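Local coordinates for protein enzyme subtilase SubTY from Bacillus sp. TY145 (Bacillus sp., PDB 5FFN) that probably cleaves peptide bonds within proteins as a subtilisin-like serine endopeptidase of the subtilase family, at residues A[21-26]-A[90-95]; A[72-77]-A[236-241]; A[116-121]-A[148-153]; A[124-129]-A[158-163]. All blocks are in the same frame, centred on the assembly; numbering follows the deposited sequence.

Contact 1 of 4, residues A[21-26]-A[90-95]; sequences TKTTGG and GVYGVA
Y92 carries most of this contact, reaching out from residues 90-95 with K22 CB and T23 N over one face of its ring. Its CB starts beside T23, 3.5 Å from that residue's OG1. Further along, CD1 comes still nearer the same hydroxyl, at 3.3 Å, while T23 N hangs above the rim on that side. Toward the far end of the ring K22 takes over: K22 CB stands 3.4 Å from Y92 CZ and only 22° off the ring normal as seen from the centroid, a clear CH-pi contact over the face. CE2 lies 3.7 Å from T21 O, and the tip, OH, lies nearest K22 CB, with CD and CE a little further off.

The one hydrogen bond between the segments sits beside the ring. T23 OG1 donates to G93 O at 2.7 Å and meets it almost head-on, with a C=O...donor angle of 163°. The torsion of T23 (chi1 59°) sets OG1 between its own backbone N and carbonyl carbon, turned toward G93, while CG2 also leans on this carbonyl oxygen. Beyond it the chains close up: A95 CB is 3.7 Å from G25 O, and a side chain on G26 would collide with that methyl. The backbone angles of G25 and G26 independently call for glycine.

The segments run in similar directions, and each leads into a parallel strand, 29-35 or 99-104. These strands are neighbours, so the pairing joins two loops at the entrance to the central parallel sheet of the subtilisin-like fold.

Contact 2 of 4, residues A[72-77]-A[236-241]; sequences HGTHVA and ESTWYT
Helix 72-77 passes across strand 236-238 at 107°, the axes approaching to 6.1 Å, and the backbones nearly touch where H75 faces T238. There H75 CA lies 3.0 Å from T238 O in a bent CA-H...O contact.

Two hydroxyls of the strand bind consecutive carbonyls of the helix. S237 OG donates to H75 O at 2.7 Å, in the carbonyl plane and on a lone pair. T238 OG1 donates to T74 O, also at 2.7 Å, but from well above the carbonyl plane, 47° out of it. The T238 torsion (chi1 48°) holds OG1 between its backbone N and carbonyl carbon, facing the helix.

The same serine also covers the imidazole of H75: S237 CB sits 3.4 Å from the ring centroid, directly over one face. The ring's NE2 is hydrogen-bonded to N245 O on the adjoining strand 244-247, which fixes its rotation. W239 folds back alongside, its six-membered ring meeting H75 CB edge-on, with CZ3 3.9 Å from that carbon; the two ring systems meet rim to rim, nearly perpendicular. T74 CG2 rests 3.6 Å from W239 C, while T74 OG1, bonded to D68, lies 3.8 Å from Y240 CB.

At the start of the helix H72 bonds through ND1 to D35 and through NE2 to S251, the geometry of a Ser-His-Asp triad. The run HGTHVA beginning at H72 matches the histidine signature of subtilases, so the contact backs what is probably the catalytic-histidine helix with a beta hairpin.

Contact 3 of 4, residues A[116-121]-A[148-153]; sequences DIAAAI and SLIASA
I117 and I150 meet through branches set by their torsions: I117 turns CG2 anti to its backbone nitrogen and out toward the second helix, while I150, extended at chi2 (175°), sends CD1 back to it, 3.8 Å away. A helical turn later, I121 (chi1 -62°) spreads its two branches over different partners. The side chains of I121 and I150 cross at about a right angle, with I121 CD1 4.0 Å from I150 CG2. I121 CG2 comes within 3.4 Å of A153 O, while its CB stands 3.8 Å from A153 CB.

Small residues bring the backbones together between these isoleucines. A118 points toward the opposing helix, its CB 3.7 Å from L149 CG and 4.0 Å from A153 CB; the A153 methyl in turn lies 3.5 Å from A118 O. The axes of segments 116-121 and 148-153 run nearly parallel, 4° apart, and approach to 8.4 Å, with the small A118 and A153 at the close point. Cohesion across this interface is apolar, with L149 closing it on the solvent side. Cutting I121 back to an alanine would probably keep the CB contact to A153 but take away the cover of A153 O and of I150 CG2, opening a gap between the helices.

D147 OD1 receives the backbone N of I150 at the start of the second helix, and I117 and I150 each also pack on an apolar side chain of the other protein chain. Helix 114-131 leads into strand 134-142 and helix 148-159 into strand 163-167, which pair side by side in parallel. I117 and I121 settle on M139, and I121 also on I137 and on L34 of strand 29-35, wedging the helix pair against the sheet.

Contact 4 of 4, residues A[124-129]-A[158-163]; sequences VADEAS and YGKGVL
S129 OG, gathered in by three polar neighbours, receives a weak hydrogen bond from K160 NZ at 2.8 Å. Two carbonyl oxygens of its own helix are also within reach of this hydroxyl, A125 O at 3.0 Å and D126 O at 2.8 Å. A water extends the network: it donates to D126 OD1 (2.8 Å) and accepts from K160 NZ (3.0 Å), bridging opposite charges that stop short of a salt bridge. The same D126 OD1 also bonds to Y156 OH.

K160 gets there by reaching across the helix, bent at chi3 (125°) and chi4 (-66°), with CD 3.8 Å from A125 CB. A methionine in its place would probably leave S129 and the water without their lysine donor and D126 without its nearby positive charge. Beneath this polar rim V162 fills the buried side, its CG2 3.7 Å from A128 CB and its CG1 4.1 Å from V124 CG1.

The turn bearing K160 ends helix 148-159 in a Schellman motif, with G161 at positive phi as its C-prime residue. It leads into strand 163-167, completing a beta-alpha-beta crossover from strand 134-142 that packs against helix 114-131.

How the contacts relate
The four contacts form two pairs. Contacts 3 and 4 are successive levels of one interface between helix 114-131 and helix 148-159, their centres 13 Å apart: close helix packing at the start, then a capped turn joined by lysine and water. Contacts 1 and 2 lie 15 Å apart, centre to centre, and touch directly, V91 CG1 resting 3.7 Å from T238 CG2. Contact 2 holds H72 of the probable catalytic triad; the centres of contacts 3 and 4 lie 24 Å and 25 Å from that of contact 2, both nested in the loop that contact 2 closes. The I150 side chain is about 11 Å from the bound sodium ion, and contacts 1 and 3 lie on opposite sides of the chain's centre.

Contact 1 of 4, residues A[21-26]-A[90-95]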
loop_
_atom_site.group_PDB
_atom_site.type_symbol
_atom_site.label_atom_id
_atom_site.label_comp_id
_atom_site.label_asym_id
_atom_site.label_seq_id
_atom_site.Cartn_x
_atom_site.Cartn_y
_atom_site.Cartn_z
ATOM N N THR A 21 -17.488 -13.303 -10.384
ATOM C CA THR A 21 -17.172 -12.625 -11.643
ATOM C C THR A 21 -17.395 -11.116 -11.503
ATOM O O THR A 21 -17.129 -10.345 -12.437
ATOM C CB THR A 21 -18.090 -13.150 -12.776
ATOM O OG1 THR A 21 -19.451 -12.945 -12.404
ATOM C CG2 THR A 21 -17.881 -14.620 -12.988
ATOM N N LYS A 22 -17.913 -10.697 -10.348
ATOM C CA LYS A 22 -18.026 -9.289 -10.019
ATOM C C LYS A 22 -18.078 -9.070 -8.511
ATOM O O LYS A 22 -18.296 -10.003 -7.728
ATOM C CB LYS A 22 -19.244 -8.634 -10.683
ATOM C CG LYS A 22 -20.592 -9.125 -10.234
ATOM C CD LYS A 22 -21.721 -8.152 -10.699
ATOM C CE LYS A 22 -21.831 -6.919 -9.816
ATOM N NZ LYS A 22 -23.076 -6.146 -10.103
ATOM N N THR A 23 -17.881 -7.824 -8.112
ATOM C CA THR A 23 -17.908 -7.443 -6.710
ATOM C C THR A 23 -18.962 -6.385 -6.509
ATOM O O THR A 23 -19.459 -5.822 -7.481
ATOM C CB THR A 23 -16.537 -6.901 -6.258
ATOM O OG1 THR A 23 -16.201 -5.761 -7.066
ATOM C CG2 THR A 23 -15.470 -7.979 -6.349
ATOM N N THR A 24 -19.257 -6.093 -5.241
ATOM C CA THR A 24 -20.189 -5.053 -4.818
ATOM C C THR A 24 -19.746 -4.446 -3.472
ATOM O O THR A 24 -18.979 -5.041 -2.702
ATOM C CB THR A 24 -21.657 -5.586 -4.597
ATOM O OG1 THR A 24 -21.629 -6.573 -3.567
ATOM C CG2 THR A 24 -22.210 -6.191 -5.837
ATOM N N GLY A 25 -20.229 -3.251 -3.197
ATOM C CA GLY A 25 -20.062 -2.672 -1.879
ATOM C C GLY A 25 -19.215 -1.406 -1.832
ATOM O O GLY A 25 -18.551 -1.049 -2.808
ATOM N N GLY A 26 -19.256 -0.757 -0.670
ATOM C CA GLY A 26 -18.509 0.464 -0.377
ATOM C C GLY A 26 -19.260 1.770 -0.596
ATOM O O GLY A 26 -18.710 2.851 -0.412
ATOM N N GLY A 90 -15.091 -4.779 -17.470
ATOM C CA GLY A 90 -13.799 -4.386 -16.917
ATOM C C GLY A 90 -13.409 -5.156 -15.669
ATOM O O GLY A 90 -14.025 -6.187 -15.325
ATOM N N VAL A 91 -12.353 -4.670 -15.028
ATOM C CA VAL A 91 -11.841 -5.302 -13.803
ATOM C C VAL A 91 -12.632 -4.766 -12.630
ATOM O O VAL A 91 -13.158 -3.644 -12.656
ATOM C CB VAL A 91 -10.294 -5.102 -13.656
ATOM C CG1 VAL A 91 -9.965 -3.712 -13.130
ATOM C CG2 VAL A 91 -9.672 -6.181 -12.796
ATOM N N TYR A 92 -12.712 -5.588 -11.578
ATOM C CA TYR A 92 -13.366 -5.249 -10.321
ATOM C C TYR A 92 -12.379 -5.142 -9.151
ATOM O O TYR A 92 -11.544 -5.986 -9.008
ATOM C CB TYR A 92 -14.356 -6.342 -9.949
ATOM C CG TYR A 92 -15.638 -6.175 -10.712
ATOM C CD1 TYR A 92 -16.592 -5.281 -10.259
ATOM C CD2 TYR A 92 -15.855 -6.853 -11.910
ATOM C CE1 TYR A 92 -17.775 -5.068 -10.957
ATOM C CE2 TYR A 92 -17.069 -6.647 -12.634
ATOM C CZ TYR A 92 -18.002 -5.765 -12.138
ATOM O OH TYR A 92 -19.211 -5.502 -12.776
ATOM N N GLY A 93 -12.559 -4.145 -8.315
ATOM C CA GLY A 93 -11.792 -4.005 -7.064
ATOM C C GLY A 93 -12.627 -4.528 -5.929
ATOM O O GLY A 93 -13.698 -5.116 -6.141
ATOM N N VAL A 94 -12.165 -4.299 -4.704
ATOM C CA VAL A 94 -12.882 -4.805 -3.555
ATOM C C VAL A 94 -14.227 -4.120 -3.281
ATOM O O VAL A 94 -15.189 -4.794 -2.874
ATOM C CB VAL A 94 -11.993 -4.790 -2.277
ATOM C CG1 VAL A 94 -12.725 -5.451 -1.123
ATOM C CG2 VAL A 94 -10.714 -5.492 -2.537
ATOM N N ALA A 95 -14.293 -2.798 -3.463
ATOM C CA ALA A 95 -15.393 -1.967 -3.030
ATOM C C ALA A 95 -15.821 -1.023 -4.182
ATOM O O ALA A 95 -15.598 0.201 -4.154
ATOM C CB ALA A 95 -15.015 -1.180 -1.809
#

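Contact 2 of 4, residues A[72-77]-A[236-241]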
loop_
_atom_site.group_PDB
_atom_site.type_symbol
_atom_site.label_atom_id
_atom_site.label_comp_id
_atom_site.label_asym_id
_atom_site.label_seq_id
_atom_site.Cartn_x
_atom_site.Cartn_y
_atom_site.Cartn_z
ATOM N N HIS A 72 1.330 3.340 -10.978
ATOM C CA HIS A 72 1.191 2.810 -9.622
ATOM C C HIS A 72 -0.098 3.295 -8.952
ATOM O O HIS A 72 -0.905 2.466 -8.490
ATOM C CB HIS A 72 2.469 3.175 -8.832
ATOM C CG HIS A 72 2.492 2.649 -7.430
ATOM N ND1 HIS A 72 1.932 3.333 -6.380
ATOM C CD2 HIS A 72 3.056 1.541 -6.908
ATOM C CE1 HIS A 72 2.129 2.641 -5.267
ATOM N NE2 HIS A 72 2.804 1.550 -5.562
ATOM N N GLY A 73 -0.354 4.611 -8.940
ATOM C CA GLY A 73 -1.552 5.146 -8.298
ATOM C C GLY A 73 -2.845 4.655 -8.937
ATOM O O GLY A 73 -3.831 4.385 -8.247
ATOM N N THR A 74 -2.835 4.540 -10.266
ATOM C CA THR A 74 -4.004 3.983 -10.989
ATOM C C THR A 74 -4.289 2.519 -10.648
ATOM O O THR A 74 -5.466 2.132 -10.458
ATOM C CB THR A 74 -3.840 4.172 -12.526
ATOM O OG1 THR A 74 -3.697 5.567 -12.770
ATOM C CG2 THR A 74 -5.098 3.628 -13.289
ATOM N N HIS A 75 -3.217 1.760 -10.499
ATOM C CA HIS A 75 -3.219 0.358 -10.193
ATOM C C HIS A 75 -3.801 0.164 -8.767
ATOM O O HIS A 75 -4.734 -0.606 -8.553
ATOM C CB HIS A 75 -1.809 -0.189 -10.362
ATOM C CG HIS A 75 -1.732 -1.669 -10.379
ATOM N ND1 HIS A 75 -1.762 -2.433 -9.230
ATOM C CD2 HIS A 75 -1.700 -2.542 -11.412
ATOM C CE1 HIS A 75 -1.726 -3.711 -9.557
ATOM N NE2 HIS A 75 -1.675 -3.806 -10.880
ATOM N N VAL A 76 -3.288 0.932 -7.832
ATOM C CA VAL A 76 -3.739 0.896 -6.449
ATOM C C VAL A 76 -5.242 1.233 -6.342
ATOM O O VAL A 76 -6.015 0.523 -5.714
ATOM C CB VAL A 76 -2.825 1.835 -5.581
ATOM C CG1 VAL A 76 -3.443 2.098 -4.256
ATOM C CG2 VAL A 76 -1.444 1.242 -5.423
ATOM N N ALA A 77 -5.663 2.288 -7.021
ATOM C CA ALA A 77 -7.015 2.724 -6.964
ATOM C C ALA A 77 -7.951 1.616 -7.508
ATOM O O ALA A 77 -9.052 1.406 -6.957
ATOM C CB ALA A 77 -7.166 4.010 -7.726
ATOM N N GLU A 236 -3.086 -8.042 -10.754
ATOM C CA GLU A 236 -3.626 -7.313 -11.901
ATOM C C GLU A 236 -4.618 -6.237 -11.525
ATOM O O GLU A 236 -5.506 -6.419 -10.679
ATOM C CB GLU A 236 -4.290 -8.314 -12.852
ATOM C CG GLU A 236 -4.793 -7.717 -14.131
ATOM C CD GLU A 236 -5.325 -8.777 -15.109
ATOM O OE1 GLU A 236 -5.411 -9.979 -14.710
ATOM O OE2 GLU A 236 -5.589 -8.387 -16.282
ATOM N N SER A 237 -4.468 -5.057 -12.133
ATOM C CA SER A 237 -5.381 -3.987 -11.904
ATOM C C SER A 237 -5.297 -3.014 -13.092
ATOM O O SER A 237 -4.575 -3.290 -14.080
ATOM C CB SER A 237 -5.052 -3.259 -10.575
ATOM O OG SER A 237 -6.039 -2.346 -10.225
ATOM N N THR A 238 -6.033 -1.928 -12.930
ATOM C CA THR A 238 -6.126 -0.796 -13.857
ATOM C C THR A 238 -4.757 -0.096 -14.016
ATOM O O THR A 238 -3.966 -0.062 -13.082
ATOM C CB THR A 238 -7.152 0.198 -13.380
ATOM O OG1 THR A 238 -6.982 0.507 -11.989
ATOM C CG2 THR A 238 -8.595 -0.293 -13.574
ATOM N N TRP A 239 -4.515 0.467 -15.205
ATOM C CA TRP A 239 -3.236 1.103 -15.533
ATOM C C TRP A 239 -3.452 2.449 -16.206
ATOM O O TRP A 239 -4.513 2.730 -16.772
ATOM C CB TRP A 239 -2.401 0.177 -16.389
ATOM C CG TRP A 239 -0.940 0.458 -16.424
ATOM C CD1 TRP A 239 -0.173 0.793 -17.514
ATOM C CD2 TRP A 239 -0.051 0.391 -15.319
ATOM N NE1 TRP A 239 1.144 0.923 -17.146
ATOM C CE2 TRP A 239 1.241 0.691 -15.796
ATOM C CE3 TRP A 239 -0.226 0.095 -13.959
ATOM C CZ2 TRP A 239 2.352 0.706 -14.956
ATOM C CZ3 TRP A 239 0.877 0.072 -13.143
ATOM C CH2 TRP A 239 2.148 0.385 -13.636
ATOM N N TYR A 240 -2.458 3.331 -16.053
ATOM C CA TYR A 240 -2.630 4.733 -16.365
ATOM C C TYR A 240 -2.804 4.999 -17.874
ATOM O O TYR A 240 -3.315 6.044 -18.234
ATOM C CB TYR A 240 -1.456 5.595 -15.828
ATOM C CG TYR A 240 -0.176 5.546 -16.640
ATOM C CD1 TYR A 240 0.674 4.452 -16.600
ATOM C CD2 TYR A 240 0.212 6.662 -17.405
ATOM C CE1 TYR A 240 1.848 4.436 -17.334
ATOM C CE2 TYR A 240 1.377 6.666 -18.115
ATOM C CZ TYR A 240 2.192 5.573 -18.099
ATOM O OH TYR A 240 3.366 5.595 -18.839
ATOM N N THR A 241 -2.397 4.063 -18.695
ATOM C CA THR A 241 -2.611 4.197 -20.139
ATOM C C THR A 241 -3.956 3.669 -20.639
ATOM O O THR A 241 -4.242 3.774 -21.850
ATOM C CB THR A 241 -1.476 3.570 -20.903
ATOM O OG1 THR A 241 -1.259 2.233 -20.470
ATOM C CG2 THR A 241 -0.194 4.390 -20.679
#

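Contact 3 of 4, residues A[116-121]-A[148-153]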
loop_
_atom_site.group_PDB
_atom_site.type_symbol
_atom_site.label_atom_id
_atom_site.label_comp_id
_atom_site.label_asym_id
_atom_site.label_seq_id
_atom_site.Cartn_x
_atom_site.Cartn_y
_atom_site.Cartn_z
ATOM N N ASP A 116 4.868 17.081 1.152
ATOM C CA ASP A 116 3.699 16.974 0.275
ATOM C C ASP A 116 2.774 15.862 0.823
ATOM O O ASP A 116 1.551 16.023 0.875
ATOM C CB ASP A 116 4.105 16.647 -1.180
ATOM C CG ASP A 116 4.987 17.711 -1.839
ATOM O OD1 ASP A 116 5.052 18.836 -1.336
ATOM O OD2 ASP A 116 5.613 17.375 -2.865
ATOM N N ILE A 117 3.361 14.727 1.199
ATOM C CA ILE A 117 2.594 13.651 1.793
ATOM C C ILE A 117 1.913 14.102 3.081
ATOM O O ILE A 117 0.714 13.854 3.287
ATOM C CB ILE A 117 3.451 12.387 1.994
ATOM C CG1 ILE A 117 3.875 11.810 0.616
ATOM C CG2 ILE A 117 2.676 11.333 2.834
ATOM C CD1 ILE A 117 5.237 11.324 0.508
ATOM N N ALA A 118 2.669 14.739 3.970
ATOM C CA ALA A 118 2.102 15.212 5.222
ATOM C C ALA A 118 0.970 16.208 4.987
ATOM O O ALA A 118 -0.099 16.120 5.614
ATOM C CB ALA A 118 3.194 15.792 6.125
ATOM N N ALA A 119 1.176 17.115 4.050
ATOM C CA ALA A 119 0.144 18.121 3.716
ATOM C C ALA A 119 -1.128 17.444 3.208
ATOM O O ALA A 119 -2.257 17.792 3.635
ATOM C CB ALA A 119 0.666 19.059 2.743
ATOM N N ALA A 120 -0.938 16.427 2.373
ATOM C CA ALA A 120 -2.033 15.683 1.779
ATOM C C ALA A 120 -2.853 14.916 2.843
ATOM O O ALA A 120 -4.079 14.966 2.829
ATOM C CB ALA A 120 -1.536 14.761 0.716
ATOM N N ILE A 121 -2.176 14.275 3.788
ATOM C CA ILE A 121 -2.844 13.556 4.917
ATOM C C ILE A 121 -3.709 14.492 5.770
ATOM O O ILE A 121 -4.872 14.232 6.042
ATOM C CB ILE A 121 -1.803 12.850 5.812
ATOM C CG1 ILE A 121 -1.039 11.807 5.005
ATOM C CG2 ILE A 121 -2.476 12.185 7.019
ATOM C CD1 ILE A 121 0.248 11.330 5.695
ATOM N N SER A 148 8.869 11.791 11.125
ATOM C CA SER A 148 7.952 12.370 12.123
ATOM C C SER A 148 6.950 13.406 11.589
ATOM O O SER A 148 5.916 13.666 12.255
ATOM C CB SER A 148 8.722 12.906 13.316
ATOM O OG SER A 148 9.268 11.854 14.103
ATOM N N LEU A 149 7.269 14.044 10.454
ATOM C CA LEU A 149 6.370 15.013 9.872
ATOM C C LEU A 149 5.138 14.234 9.372
ATOM O O LEU A 149 3.992 14.568 9.625
ATOM C CB LEU A 149 7.013 15.769 8.716
ATOM C CG LEU A 149 6.103 16.849 8.100
ATOM C CD1 LEU A 149 5.706 17.907 9.179
ATOM C CD2 LEU A 149 6.726 17.468 6.875
ATOM N N ILE A 150 5.392 13.175 8.643
ATOM C CA ILE A 150 4.318 12.285 8.191
ATOM C C ILE A 150 3.571 11.692 9.411
ATOM O O ILE A 150 2.316 11.601 9.398
ATOM C CB ILE A 150 4.868 11.215 7.225
ATOM C CG1 ILE A 150 5.187 11.876 5.892
ATOM C CG2 ILE A 150 3.854 10.048 7.007
ATOM C CD1 ILE A 150 5.856 10.968 4.883
ATOM N N ALA A 151 4.305 11.315 10.434
ATOM C CA ALA A 151 3.710 10.711 11.639
ATOM C C ALA A 151 2.762 11.691 12.320
ATOM O O ALA A 151 1.643 11.315 12.730
ATOM C CB ALA A 151 4.808 10.276 12.633
ATOM N N SER A 152 3.196 12.964 12.423
ATOM C CA SER A 152 2.338 14.007 12.974
ATOM C C SER A 152 1.009 14.120 12.196
ATOM O O SER A 152 -0.095 14.220 12.809
ATOM C CB SER A 152 3.067 15.345 12.973
ATOM O OG SER A 152 2.209 16.391 13.418
ATOM N N ALA A 153 1.113 14.046 10.876
ATOM C CA ALA A 153 -0.058 14.134 9.967
ATOM C C ALA A 153 -0.973 12.927 10.156
ATOM O O ALA A 153 -2.220 13.066 10.270
ATOM C CB ALA A 153 0.395 14.250 8.562
#

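Contact 4 of 4, residues A[124-129]-A[158-163]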
loop_
_atom_site.group_PDB
_atom_site.type_symbol
_atom_site.label_atom_id
_atom_site.label_comp_id
_atom_site.label_asym_id
_atom_site.label_seq_id
_atom_site.Cartn_x
_atom_site.Cartn_y
_atom_site.Cartn_z
ATOM N N VAL A 124 -6.807 15.561 3.785
ATOM C CA VAL A 124 -7.851 14.537 3.874
ATOM C C VAL A 124 -8.670 14.711 5.159
ATOM O O VAL A 124 -9.899 14.721 5.106
ATOM C CB VAL A 124 -7.278 13.082 3.820
ATOM C CG1 VAL A 124 -8.395 12.036 4.085
ATOM C CG2 VAL A 124 -6.594 12.799 2.507
ATOM N N ALA A 125 -7.986 14.813 6.293
ATOM C CA ALA A 125 -8.616 14.929 7.616
ATOM C C ALA A 125 -9.509 16.169 7.690
ATOM O O ALA A 125 -10.657 16.092 8.143
ATOM C CB ALA A 125 -7.577 14.959 8.700
ATOM N N ASP A 126 -9.001 17.278 7.146
ATOM C CA ASP A 126 -9.760 18.532 7.123
ATOM C C ASP A 126 -10.990 18.407 6.238
ATOM O O ASP A 126 -12.074 18.834 6.632
ATOM C CB ASP A 126 -8.865 19.676 6.682
ATOM C CG ASP A 126 -7.869 20.091 7.756
ATOM O OD1 ASP A 126 -8.027 19.757 8.934
ATOM O OD2 ASP A 126 -6.900 20.785 7.428
ATOM N N GLU A 127 -10.833 17.779 5.079
ATOM C CA GLU A 127 -11.949 17.539 4.163
ATOM C C GLU A 127 -12.980 16.618 4.804
ATOM O O GLU A 127 -14.195 16.839 4.667
ATOM C CB GLU A 127 -11.474 16.947 2.842
ATOM C CG GLU A 127 -10.704 17.928 1.980
ATOM C CD GLU A 127 -11.601 19.004 1.394
ATOM O OE1 GLU A 127 -12.517 18.687 0.628
ATOM O OE2 GLU A 127 -11.388 20.162 1.755
ATOM N N ALA A 128 -12.493 15.583 5.487
ATOM C CA ALA A 128 -13.375 14.638 6.183
ATOM C C ALA A 128 -14.204 15.315 7.266
ATOM O O ALA A 128 -15.426 15.123 7.346
ATOM C CB ALA A 128 -12.545 13.426 6.769
ATOM N N SER A 129 -13.554 16.119 8.091
ATOM C CA SER A 129 -14.266 16.815 9.135
ATOM C C SER A 129 -15.262 17.805 8.543
ATOM O O SER A 129 -16.370 17.935 9.060
ATOM C CB SER A 129 -13.304 17.538 10.062
ATOM O OG SER A 129 -12.312 18.244 9.344
ATOM N N TYR A 158 -5.934 10.552 12.239
ATOM C CA TYR A 158 -6.546 9.487 13.056
ATOM C C TYR A 158 -7.394 10.127 14.153
ATOM O O TYR A 158 -8.465 9.610 14.512
ATOM C CB TYR A 158 -5.495 8.573 13.671
ATOM C CG TYR A 158 -6.039 7.235 14.188
ATOM C CD1 TYR A 158 -6.383 6.223 13.298
ATOM C CD2 TYR A 158 -6.238 7.004 15.555
ATOM C CE1 TYR A 158 -6.879 4.983 13.755
ATOM C CE2 TYR A 158 -6.743 5.768 16.022
ATOM C CZ TYR A 158 -7.048 4.761 15.104
ATOM O OH TYR A 158 -7.527 3.536 15.505
ATOM N N GLY A 159 -6.928 11.284 14.636
ATOM C CA GLY A 159 -7.624 12.029 15.684
ATOM C C GLY A 159 -8.905 12.657 15.195
ATOM O O GLY A 159 -9.722 13.055 16.007
ATOM N N LYS A 160 -9.053 12.804 13.889
ATOM C CA LYS A 160 -10.254 13.318 13.241
ATOM C C LYS A 160 -11.115 12.211 12.559
ATOM O O LYS A 160 -11.978 12.513 11.719
ATOM C CB LYS A 160 -9.865 14.420 12.252
ATOM C CG LYS A 160 -9.268 15.673 12.930
ATOM C CD LYS A 160 -8.673 16.611 11.918
ATOM C CE LYS A 160 -9.227 18.005 12.002
ATOM N NZ LYS A 160 -10.631 18.032 11.631
ATOM N N GLY A 161 -10.935 10.953 12.991
ATOM C CA GLY A 161 -11.798 9.831 12.590
ATOM C C GLY A 161 -11.572 9.233 11.213
ATOM O O GLY A 161 -12.496 8.644 10.629
ATOM N N VAL A 162 -10.374 9.449 10.652
ATOM C CA VAL A 162 -9.984 8.912 9.337
ATOM C C VAL A 162 -9.148 7.642 9.567
ATOM O O VAL A 162 -8.198 7.662 10.369
ATOM C CB VAL A 162 -9.126 9.928 8.522
ATOM C CG1 VAL A 162 -8.652 9.310 7.200
ATOM C CG2 VAL A 162 -9.919 11.212 8.218
ATOM N N LEU A 163 -9.523 6.541 8.927
ATOM C CA LEU A 163 -8.740 5.297 9.025
ATOM C C LEU A 163 -7.527 5.432 8.091
ATOM O O LEU A 163 -7.667 5.866 6.947
ATOM C CB LEU A 163 -9.568 4.104 8.577
ATOM C CG LEU A 163 -8.896 2.746 8.756
ATOM C CD1 LEU A 163 -8.693 2.466 10.246
ATOM C CD2 LEU A 163 -9.709 1.685 8.100
HETATM O O HOH W 1 -10.372 20.648 10.261
#